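Local coordinates for RavA (Legionella pneumophila str. Paris, PDB 6WO6), which is of unknown molecular function but is an effector of Legionella pneumophila, probably delivered into host cells during infection, at residues L94-H103 and A133-P143; K250-I261 and L283-L294. The protein carries 2 engineered substitutions. One frame throughout, in Å; residues are numbered along the deposited sequence.

Interaction 1. Residues L94-H103 and A133-P143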
loop_
_atom_site.group_PDB
_atom_site.type_symbol
_atom_site.label_atom_id
_atom_site.label_comp_id
_atom_site.label_asym_id
_atom_site.label_seq_id
_atom_site.Cartn_x
_atom_site.Cartn_y
_atom_site.Cartn_z
ATOM N N LEU A 94 10.294 12.069 -1.503
ATOM C CA LEU A 94 9.297 11.198 -0.891
ATOM C C LEU A 94 9.568 9.736 -1.217
ATOM O O LEU A 94 9.285 8.855 -0.397
ATOM C CB LEU A 94 7.893 11.589 -1.353
ATOM C CG LEU A 94 7.375 12.979 -0.980
ATOM C CD1 LEU A 94 6.042 13.252 -1.659
ATOM C CD2 LEU A 94 7.243 13.123 0.526
ATOM N N LEU A 95 10.120 9.462 -2.400
ATOM C CA LEU A 95 10.463 8.110 -2.827
ATOM C C LEU A 95 11.909 7.737 -2.517
ATOM O O LEU A 95 12.365 6.673 -2.951
ATOM C CB LEU A 95 10.207 7.950 -4.327
ATOM C CG LEU A 95 8.757 8.013 -4.801
ATOM C CD1 LEU A 95 8.686 7.835 -6.308
ATOM C CD2 LEU A 95 7.920 6.959 -4.093
ATOM N N ASP A 96 12.632 8.578 -1.794
ATOM C CA ASP A 96 14.024 8.292 -1.462
ATOM C C ASP A 96 14.096 7.134 -0.476
ATOM O O ASP A 96 13.545 7.239 0.629
ATOM C CB ASP A 96 14.690 9.533 -0.874
ATOM C CG ASP A 96 16.169 9.331 -0.597
ATOM O OD1 ASP A 96 16.777 8.422 -1.202
ATOM O OD2 ASP A 96 16.722 10.081 0.233
ATOM N N PRO A 97 14.745 6.018 -0.823
ATOM C CA PRO A 97 14.858 4.912 0.143
ATOM C C PRO A 97 15.576 5.305 1.421
ATOM O O PRO A 97 15.237 4.790 2.495
ATOM C CB PRO A 97 15.635 3.842 -0.638
ATOM C CG PRO A 97 15.402 4.173 -2.077
ATOM C CD PRO A 97 15.319 5.670 -2.134
ATOM N N ARG A 98 16.555 6.209 1.342
ATOM C CA ARG A 98 17.249 6.680 2.534
ATOM C C ARG A 98 16.366 7.536 3.431
ATOM O O ARG A 98 16.734 7.774 4.586
ATOM C CB ARG A 98 18.499 7.468 2.136
ATOM N N ASN A 99 15.221 8.001 2.933
ATOM C CA ASN A 99 14.290 8.786 3.731
ATOM C C ASN A 99 13.333 7.851 4.460
ATOM O O ASN A 99 12.688 7.000 3.838
ATOM C CB ASN A 99 13.513 9.767 2.851
ATOM C CG ASN A 99 12.662 10.726 3.660
ATOM O OD1 ASN A 99 12.832 10.855 4.873
ATOM N ND2 ASN A 99 11.742 11.409 2.990
ATOM N N ILE A 100 13.240 8.020 5.777
ATOM C CA ILE A 100 12.506 7.090 6.627
ATOM C C ILE A 100 11.096 7.608 6.874
ATOM O O ILE A 100 10.149 6.823 7.003
ATOM C CB ILE A 100 13.250 6.855 7.957
ATOM C CG1 ILE A 100 14.695 6.414 7.702
ATOM C CG2 ILE A 100 12.528 5.814 8.802
ATOM C CD1 ILE A 100 15.712 7.542 7.741
ATOM N N ASN A 101 10.940 8.932 6.936
ATOM C CA ASN A 101 9.674 9.566 7.302
ATOM C C ASN A 101 9.324 10.658 6.300
ATOM O O ASN A 101 9.587 11.845 6.538
ATOM C CB ASN A 101 9.738 10.129 8.723
ATOM C CG ASN A 101 9.984 9.054 9.766
ATOM O OD1 ASN A 101 9.544 7.914 9.613
ATOM N ND2 ASN A 101 10.690 9.412 10.832
ATOM N N PRO A 102 8.724 10.292 5.162
ATOM C CA PRO A 102 8.249 11.333 4.233
ATOM C C PRO A 102 7.042 12.085 4.765
ATOM O O PRO A 102 6.899 13.295 4.522
ATOM C CB PRO A 102 7.912 10.539 2.960
ATOM C CG PRO A 102 8.551 9.186 3.144
ATOM C CD PRO A 102 8.551 8.940 4.614
ATOM N N HIS A 103 6.158 11.388 5.485
ATOM C CA HIS A 103 5.016 12.042 6.108
ATOM C C HIS A 103 5.453 13.172 7.025
ATOM O O HIS A 103 4.742 14.172 7.156
ATOM C CB HIS A 103 4.196 11.019 6.893
ATOM C CG HIS A 103 4.940 10.405 8.037
ATOM N ND1 HIS A 103 5.807 9.347 7.878
ATOM C CD2 HIS A 103 4.957 10.712 9.356
ATOM C CE1 HIS A 103 6.323 9.023 9.050
ATOM N NE2 HIS A 103 5.823 9.836 9.963
ATOM N N ALA A 133 3.073 5.073 -6.440
ATOM C CA ALA A 133 4.248 4.761 -5.633
ATOM C C ALA A 133 4.312 5.637 -4.388
ATOM O O ALA A 133 4.560 5.140 -3.280
ATOM C CB ALA A 133 5.518 4.920 -6.469
ATOM N N ILE A 134 4.083 6.944 -4.548
ATOM C CA ILE A 134 4.168 7.856 -3.412
ATOM C C ILE A 134 3.032 7.594 -2.431
ATOM O O ILE A 134 3.226 7.645 -1.210
ATOM C CB ILE A 134 4.177 9.320 -3.890
ATOM C CG1 ILE A 134 5.401 9.596 -4.768
ATOM C CG2 ILE A 134 4.172 10.267 -2.702
ATOM C CD1 ILE A 134 5.443 11.001 -5.333
ATOM N N ALA A 135 1.831 7.308 -2.942
ATOM C CA ALA A 135 0.717 6.995 -2.053
ATOM C C ALA A 135 0.994 5.724 -1.259
ATOM O O ALA A 135 0.704 5.657 -0.058
ATOM C CB ALA A 135 -0.577 6.868 -2.857
ATOM N N LEU A 136 1.576 4.711 -1.909
ATOM C CA LEU A 136 1.945 3.487 -1.208
ATOM C C LEU A 136 2.978 3.768 -0.126
ATOM O O LEU A 136 2.864 3.274 1.002
ATOM C CB LEU A 136 2.478 2.458 -2.203
ATOM C CG LEU A 136 2.956 1.132 -1.607
ATOM C CD1 LEU A 136 1.788 0.187 -1.374
ATOM C CD2 LEU A 136 4.010 0.487 -2.489
ATOM N N ARG A 137 3.998 4.567 -0.452
ATOM C CA ARG A 137 5.033 4.877 0.530
ATOM C C ARG A 137 4.452 5.620 1.728
ATOM O O ARG A 137 4.783 5.317 2.885
ATOM C CB ARG A 137 6.142 5.700 -0.124
ATOM C CG ARG A 137 7.375 5.864 0.741
ATOM C CD ARG A 137 8.308 4.672 0.600
ATOM N NE ARG A 137 9.325 4.645 1.646
ATOM C CZ ARG A 137 10.394 5.437 1.676
ATOM N NH1 ARG A 137 10.587 6.334 0.716
ATOM N NH2 ARG A 137 11.265 5.337 2.670
ATOM N N LEU A 138 3.578 6.596 1.471
ATOM C CA LEU A 138 2.970 7.351 2.561
ATOM C C LEU A 138 2.080 6.461 3.418
ATOM O O LEU A 138 2.088 6.571 4.648
ATOM C CB LEU A 138 2.176 8.536 2.007
ATOM C CG LEU A 138 2.982 9.655 1.340
ATOM C CD1 LEU A 138 2.068 10.789 0.900
ATOM C CD2 LEU A 138 4.072 10.168 2.273
ATOM N N ALA A 139 1.309 5.568 2.789
ATOM C CA ALA A 139 0.507 4.628 3.563
ATOM C C ALA A 139 1.386 3.702 4.392
ATOM O O ALA A 139 0.996 3.296 5.493
ATOM C CB ALA A 139 -0.398 3.817 2.636
ATOM N N GLU A 140 2.578 3.371 3.890
ATOM C CA GLU A 140 3.455 2.466 4.623
ATOM C C GLU A 140 4.092 3.147 5.829
ATOM O O GLU A 140 4.227 2.529 6.891
ATOM C CB GLU A 140 4.533 1.910 3.693
ATOM C CG GLU A 140 4.023 0.877 2.702
ATOM C CD GLU A 140 5.107 0.381 1.761
ATOM O OE1 GLU A 140 6.136 1.074 1.614
ATOM O OE2 GLU A 140 4.929 -0.707 1.170
ATOM N N THR A 141 4.493 4.414 5.695
ATOM C CA THR A 141 5.290 5.038 6.750
ATOM C C THR A 141 4.509 5.970 7.671
ATOM O O THR A 141 4.995 6.270 8.767
ATOM C CB THR A 141 6.466 5.816 6.144
ATOM O OG1 THR A 141 5.977 6.985 5.475
ATOM C CG2 THR A 141 7.226 4.946 5.152
ATOM N N THR A 142 3.326 6.432 7.277
ATOM C CA THR A 142 2.605 7.410 8.094
ATOM C C THR A 142 1.937 6.728 9.284
ATOM O O THR A 142 1.220 5.739 9.100
ATOM C CB THR A 142 1.542 8.131 7.271
ATOM O OG1 THR A 142 2.144 8.707 6.105
ATOM C CG2 THR A 142 0.878 9.220 8.099
ATOM N N PRO A 143 2.138 7.226 10.506
ATOM C CA PRO A 143 1.374 6.709 11.646
ATOM C C PRO A 143 -0.113 6.977 11.472
ATOM O O PRO A 143 -0.533 7.831 10.687
ATOM C CB PRO A 143 1.943 7.484 12.842
ATOM C CG PRO A 143 3.292 7.947 12.391
ATOM C CD PRO A 143 3.154 8.206 10.919
#
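Arg137 reaches from helix 131-141 into the loop that precedes helix 102-107, and its guanidinium meets backbone carbonyls there. With CG anti to the backbone N (chi1 -170°) and the chain bent at chi2 (84°), the group is carried off the helix to the turn Asp96-Asn99. NH1 of Arg137 donates to Asp96 O at 3.1 Å from above the carbonyl plane, while Asn99 N approaches that same oxygen from the opposite face. Asn99 O lies at the guanidinium edge, but its modelled 2.5 Å from Arg137 NH2 is too short to be trusted; Pro102 CG lies over one face. Nearer the start of 133-143, Leu95 CD2 packs on Ile134 CG1 at 3.7 Å, the two side chains crossing at about a right angle; Leu94 CD1 meets Ile134 CG2.

At the far end, the His103 ring turns one face to the end of the helix: Thr142 CA and Pro143 CD both make CH-pi contacts, Pro143 CD 3.6 Å from the ring centroid. His103 ND1 and Thr141 OG1 share a weak hydrogen bond of 3.4 Å. One sound cationic bond, to Asp96 O, thus probably ties the turn to the helix, while apolar and CH-pi packing, with one weak hydrogen bond, joins the remainder.

Interaction 2. Residues K250-I261 and L283-L294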
loop_
_atom_site.group_PDB
_atom_site.type_symbol
_atom_site.label_atom_id
_atom_site.label_comp_id
_atom_site.label_asym_id
_atom_site.label_seq_id
_atom_site.Cartn_x
_atom_site.Cartn_y
_atom_site.Cartn_z
ATOM N N LYS A 250 -4.910 -21.003 2.429
ATOM C CA LYS A 250 -5.324 -21.220 3.811
ATOM C C LYS A 250 -6.807 -20.922 4.004
ATOM O O LYS A 250 -7.497 -21.660 4.714
ATOM C CB LYS A 250 -4.473 -20.375 4.758
ATOM C CG LYS A 250 -2.977 -20.606 4.609
ATOM C CD LYS A 250 -2.351 -21.227 5.835
ATOM C CE LYS A 250 -0.856 -21.405 5.624
ATOM N NZ LYS A 250 -0.201 -22.126 6.748
ATOM N N VAL A 251 -7.319 -19.857 3.381
ATOM C CA VAL A 251 -8.731 -19.517 3.537
ATOM C C VAL A 251 -9.614 -20.612 2.951
ATOM O O VAL A 251 -10.606 -21.031 3.566
ATOM C CB VAL A 251 -9.020 -18.144 2.900
ATOM C CG1 VAL A 251 -10.511 -17.931 2.731
ATOM C CG2 VAL A 251 -8.429 -17.036 3.751
ATOM N N GLN A 252 -9.261 -21.107 1.760
ATOM C CA GLN A 252 -10.067 -22.161 1.154
ATOM C C GLN A 252 -10.002 -23.447 1.973
ATOM O O GLN A 252 -11.023 -24.122 2.161
ATOM C CB GLN A 252 -9.622 -22.392 -0.292
ATOM C CG GLN A 252 -9.846 -21.170 -1.189
ATOM C CD GLN A 252 -9.688 -21.473 -2.668
ATOM O OE1 GLN A 252 -10.627 -21.928 -3.325
ATOM N NE2 GLN A 252 -8.497 -21.217 -3.202
ATOM N N SER A 253 -8.823 -23.785 2.506
ATOM C CA SER A 253 -8.726 -25.004 3.300
ATOM C C SER A 253 -9.457 -24.870 4.633
ATOM O O SER A 253 -10.008 -25.856 5.134
ATOM C CB SER A 253 -7.262 -25.380 3.526
ATOM O OG SER A 253 -6.798 -24.885 4.768
ATOM N N ALA A 254 -9.494 -23.667 5.214
ATOM C CA ALA A 254 -10.233 -23.479 6.459
ATOM C C ALA A 254 -11.734 -23.584 6.225
ATOM O O ALA A 254 -12.455 -24.190 7.029
ATOM C CB ALA A 254 -9.878 -22.133 7.088
ATOM N N PHE A 255 -12.226 -22.996 5.130
ATOM C CA PHE A 255 -13.625 -23.203 4.765
ATOM C C PHE A 255 -13.927 -24.687 4.573
ATOM O O PHE A 255 -14.959 -25.188 5.043
ATOM C CB PHE A 255 -13.964 -22.423 3.495
ATOM C CG PHE A 255 -14.122 -20.945 3.708
ATOM C CD1 PHE A 255 -14.652 -20.450 4.890
ATOM C CD2 PHE A 255 -13.743 -20.046 2.721
ATOM C CE1 PHE A 255 -14.801 -19.082 5.082
ATOM C CE2 PHE A 255 -13.890 -18.681 2.911
ATOM C CZ PHE A 255 -14.418 -18.201 4.092
ATOM N N ALA A 256 -13.033 -25.403 3.883
ATOM C CA ALA A 256 -13.231 -26.835 3.671
ATOM C C ALA A 256 -13.271 -27.592 4.992
ATOM O O ALA A 256 -14.083 -28.508 5.167
ATOM C CB ALA A 256 -12.129 -27.394 2.771
ATOM N N LEU A 257 -12.398 -27.226 5.934
ATOM C CA LEU A 257 -12.373 -27.901 7.228
ATOM C C LEU A 257 -13.656 -27.651 8.007
ATOM O O LEU A 257 -14.177 -28.560 8.665
ATOM C CB LEU A 257 -11.164 -27.449 8.045
ATOM C CG LEU A 257 -11.141 -27.951 9.492
ATOM C CD1 LEU A 257 -11.078 -29.469 9.537
ATOM C CD2 LEU A 257 -9.986 -27.336 10.264
ATOM N N ARG A 258 -14.172 -26.418 7.963
ATOM C CA ARG A 258 -15.454 -26.152 8.612
ATOM C C ARG A 258 -16.571 -26.975 7.978
ATOM O O ARG A 258 -17.431 -27.519 8.686
ATOM C CB ARG A 258 -15.786 -24.663 8.554
ATOM C CG ARG A 258 -17.265 -24.370 8.740
ATOM C CD ARG A 258 -17.494 -23.123 9.567
ATOM N NE ARG A 258 -18.906 -22.757 9.602
ATOM C CZ ARG A 258 -19.403 -21.755 10.318
ATOM N NH1 ARG A 258 -18.601 -21.016 11.073
ATOM N NH2 ARG A 258 -20.701 -21.495 10.282
ATOM N N ARG A 259 -16.573 -27.084 6.646
ATOM C CA ARG A 259 -17.567 -27.928 5.988
ATOM C C ARG A 259 -17.443 -29.377 6.447
ATOM O O ARG A 259 -18.451 -30.050 6.694
ATOM C CB ARG A 259 -17.422 -27.836 4.468
ATOM C CG ARG A 259 -18.734 -28.008 3.715
ATOM C CD ARG A 259 -18.525 -28.531 2.301
ATOM N NE ARG A 259 -19.012 -29.903 2.167
ATOM C CZ ARG A 259 -19.197 -30.529 1.007
ATOM N NH1 ARG A 259 -18.937 -29.908 -0.137
ATOM N NH2 ARG A 259 -19.646 -31.779 0.994
ATOM N N ASP A 260 -16.208 -29.871 6.563
ATOM C CA ASP A 260 -15.976 -31.235 7.027
ATOM C C ASP A 260 -16.512 -31.434 8.439
ATOM O O ASP A 260 -17.181 -32.436 8.726
ATOM C CB ASP A 260 -14.479 -31.546 6.966
ATOM C CG ASP A 260 -14.181 -33.031 7.003
ATOM O OD1 ASP A 260 -15.133 -33.842 6.975
ATOM O OD2 ASP A 260 -12.984 -33.386 7.055
ATOM N N ILE A 261 -16.231 -30.482 9.331
ATOM C CA ILE A 261 -16.725 -30.558 10.704
ATOM C C ILE A 261 -18.245 -30.613 10.718
ATOM O O ILE A 261 -18.851 -31.433 11.417
ATOM C CB ILE A 261 -16.206 -29.367 11.528
ATOM C CG1 ILE A 261 -14.690 -29.447 11.700
ATOM C CG2 ILE A 261 -16.890 -29.314 12.882
ATOM C CD1 ILE A 261 -14.111 -28.273 12.454
ATOM N N LEU A 283 -4.008 -30.001 10.353
ATOM C CA LEU A 283 -5.035 -29.087 9.865
ATOM C C LEU A 283 -5.982 -28.665 10.983
ATOM O O LEU A 283 -6.342 -27.486 11.086
ATOM C CB LEU A 283 -5.807 -29.739 8.717
ATOM C CG LEU A 283 -6.927 -28.905 8.093
ATOM C CD1 LEU A 283 -6.383 -27.578 7.598
ATOM C CD2 LEU A 283 -7.595 -29.663 6.961
ATOM N N CYS A 284 -6.393 -29.609 11.834
ATOM C CA CYS A 284 -7.260 -29.261 12.957
ATOM C C CYS A 284 -6.568 -28.294 13.910
ATOM O O CYS A 284 -7.199 -27.364 14.427
ATOM C CB CYS A 284 -7.696 -30.525 13.698
ATOM S SG CYS A 284 -8.793 -31.622 12.764
ATOM N N LEU A 285 -5.270 -28.496 14.154
ATOM C CA LEU A 285 -4.534 -27.589 15.029
ATOM C C LEU A 285 -4.383 -26.210 14.397
ATOM O O LEU A 285 -4.508 -25.188 15.085
ATOM C CB LEU A 285 -3.162 -28.173 15.360
ATOM C CG LEU A 285 -3.087 -29.437 16.217
ATOM C CD1 LEU A 285 -1.641 -29.885 16.366
ATOM C CD2 LEU A 285 -3.723 -29.210 17.575
ATOM N N GLU A 286 -4.116 -26.163 13.089
ATOM C CA GLU A 286 -3.919 -24.886 12.412
ATOM C C GLU A 286 -5.153 -24.001 12.517
ATOM O O GLU A 286 -5.036 -22.770 12.525
ATOM C CB GLU A 286 -3.559 -25.124 10.944
ATOM C CG GLU A 286 -3.084 -23.887 10.194
ATOM C CD GLU A 286 -2.720 -24.185 8.748
ATOM O OE1 GLU A 286 -3.157 -25.232 8.224
ATOM O OE2 GLU A 286 -1.995 -23.374 8.135
ATOM N N PHE A 287 -6.335 -24.607 12.611
ATOM C CA PHE A 287 -7.608 -23.896 12.664
ATOM C C PHE A 287 -8.410 -24.319 13.887
ATOM O O PHE A 287 -9.633 -24.481 13.828
ATOM C CB PHE A 287 -8.404 -24.127 11.382
ATOM C CG PHE A 287 -7.688 -23.677 10.142
ATOM C CD1 PHE A 287 -7.076 -22.434 10.092
ATOM C CD2 PHE A 287 -7.612 -24.501 9.031
ATOM C CE1 PHE A 287 -6.410 -22.016 8.948
ATOM C CE2 PHE A 287 -6.948 -24.090 7.886
ATOM C CZ PHE A 287 -6.346 -22.847 7.845
ATOM N N ALA A 288 -7.723 -24.483 15.022
ATOM C CA ALA A 288 -8.367 -24.997 16.227
ATOM C C ALA A 288 -9.492 -24.089 16.708
ATOM O O ALA A 288 -10.446 -24.565 17.338
ATOM C CB ALA A 288 -7.327 -25.188 17.330
ATOM N N ILE A 289 -9.407 -22.788 16.407
ATOM C CA ILE A 289 -10.419 -21.829 16.840
ATOM C C ILE A 289 -11.813 -22.230 16.375
ATOM O O ILE A 289 -12.811 -21.818 16.976
ATOM C CB ILE A 289 -10.049 -20.417 16.334
ATOM C CG1 ILE A 289 -10.893 -19.347 17.032
ATOM C CG2 ILE A 289 -10.214 -20.327 14.826
ATOM C CD1 ILE A 289 -10.580 -17.942 16.577
ATOM N N LEU A 290 -11.905 -23.050 15.327
ATOM C CA LEU A 290 -13.208 -23.460 14.817
ATOM C C LEU A 290 -13.950 -24.373 15.785
ATOM O O LEU A 290 -15.186 -24.386 15.787
ATOM C CB LEU A 290 -13.041 -24.164 13.470
ATOM C CG LEU A 290 -12.851 -23.283 12.241
ATOM C CD1 LEU A 290 -12.511 -24.126 11.028
ATOM C CD2 LEU A 290 -14.113 -22.484 11.998
ATOM N N PHE A 291 -13.232 -25.129 16.619
ATOM C CA PHE A 291 -13.852 -26.285 17.266
ATOM C C PHE A 291 -14.732 -25.966 18.478
ATOM O O PHE A 291 -15.842 -26.506 18.562
ATOM C CB PHE A 291 -12.776 -27.304 17.646
ATOM C CG PHE A 291 -12.263 -28.089 16.477
ATOM C CD1 PHE A 291 -11.291 -27.561 15.643
ATOM C CD2 PHE A 291 -12.772 -29.342 16.195
ATOM C CE1 PHE A 291 -10.824 -28.278 14.560
ATOM C CE2 PHE A 291 -12.312 -30.065 15.111
ATOM C CZ PHE A 291 -11.337 -29.536 14.293
ATOM N N PRO A 292 -14.299 -25.134 19.438
ATOM C CA PRO A 292 -15.173 -24.883 20.603
ATOM C C PRO A 292 -16.547 -24.344 20.238
ATOM O O PRO A 292 -17.543 -24.749 20.848
ATOM C CB PRO A 292 -14.366 -23.874 21.430
ATOM C CG PRO A 292 -12.954 -24.147 21.066
ATOM C CD PRO A 292 -12.988 -24.476 19.602
ATOM N N GLU A 293 -16.635 -23.444 19.255
ATOM C CA GLU A 293 -17.932 -22.907 18.853
ATOM C C GLU A 293 -18.786 -23.973 18.177
ATOM O O GLU A 293 -19.923 -24.230 18.588
ATOM C CB GLU A 293 -17.741 -21.711 17.919
ATOM C CG GLU A 293 -18.185 -20.381 18.501
ATOM C CD GLU A 293 -17.037 -19.602 19.115
ATOM O OE1 GLU A 293 -17.264 -18.453 19.552
ATOM O OE2 GLU A 293 -15.906 -20.134 19.155
ATOM N N LEU A 294 -18.253 -24.602 17.129
ATOM C CA LEU A 294 -19.045 -25.530 16.332
ATOM C C LEU A 294 -19.361 -26.828 17.072
ATOM O O LEU A 294 -20.326 -27.511 16.709
ATOM C CB LEU A 294 -18.317 -25.830 15.021
ATOM C CG LEU A 294 -17.915 -24.592 14.213
ATOM C CD1 LEU A 294 -17.292 -24.989 12.886
ATOM C CD2 LEU A 294 -19.103 -23.668 13.998
#
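Glu286 OE2 accepts a hydrogen bond from Lys250 NZ at 2.6 Å, part of a salt bridge in which the ammonium lies nearly along the C-O axis. The carboxylate oxygen has a second partner, Ser215 OG, so the charge pair is also linked to helix 214-224. Glu286 extends fully beyond CG, and the lysine, bent at chi2, crosses it at about a right angle.

Next to the pair, the Phe287 ring turns one face to Ala254 of helix 246-265. Ala254 CB sits over its centre, 3.6 Å from the centroid and 12° off the normal, whereas Ser253 OG and Leu257 CD2 lie at its edge. Leu257 has CG anti to the backbone N (chi1 172°), which brings CD2 to 3.7 Å from Phe287 CB and lets it also touch Leu283 and Leu290. Leu290 enters as a knob among Ala254, Leu257, Arg258 and Ile261. Further along, Ile261 CD1 is placed over one face of the Phe291 ring, 3.8 Å from its centroid, and Leu294 CD1 packs on Arg258 CD at 3.8 Å. The guanidinium of Arg258 has Leu294 CD2 over one face and forms a salt bridge to Glu262.

The axes of 250-261 and 290-294 cross at -35° with a closest approach of 11.2 Å. Knob-into-hole insertion between helix 246-265 and the later helix 290-294 is typical of close helix-helix packing in an elongated all-helical fold.

Overall arrangement
Both segments of interaction 1 come earlier in the chain than either segment of interaction 2. Their centres lie 38 Å apart and their nearest atoms about 21 Å apart, without touching, and they share no helix. Interaction 1, its centre 10 Å from that of the chain, joins the loop before helix 102-107 and the first turn of that helix to helix 131-141, which packs in turn on helix 162-181. Interaction 2, 30 Å from the chain centre, joins helix 246-265 to helices 281-286 and 290-294, with helices 214-224 and 311-327 alongside. The chain is mostly helical, without strands, and its radius of gyration of 31 Å is consistent with an elongated fold in which both contacts act locally.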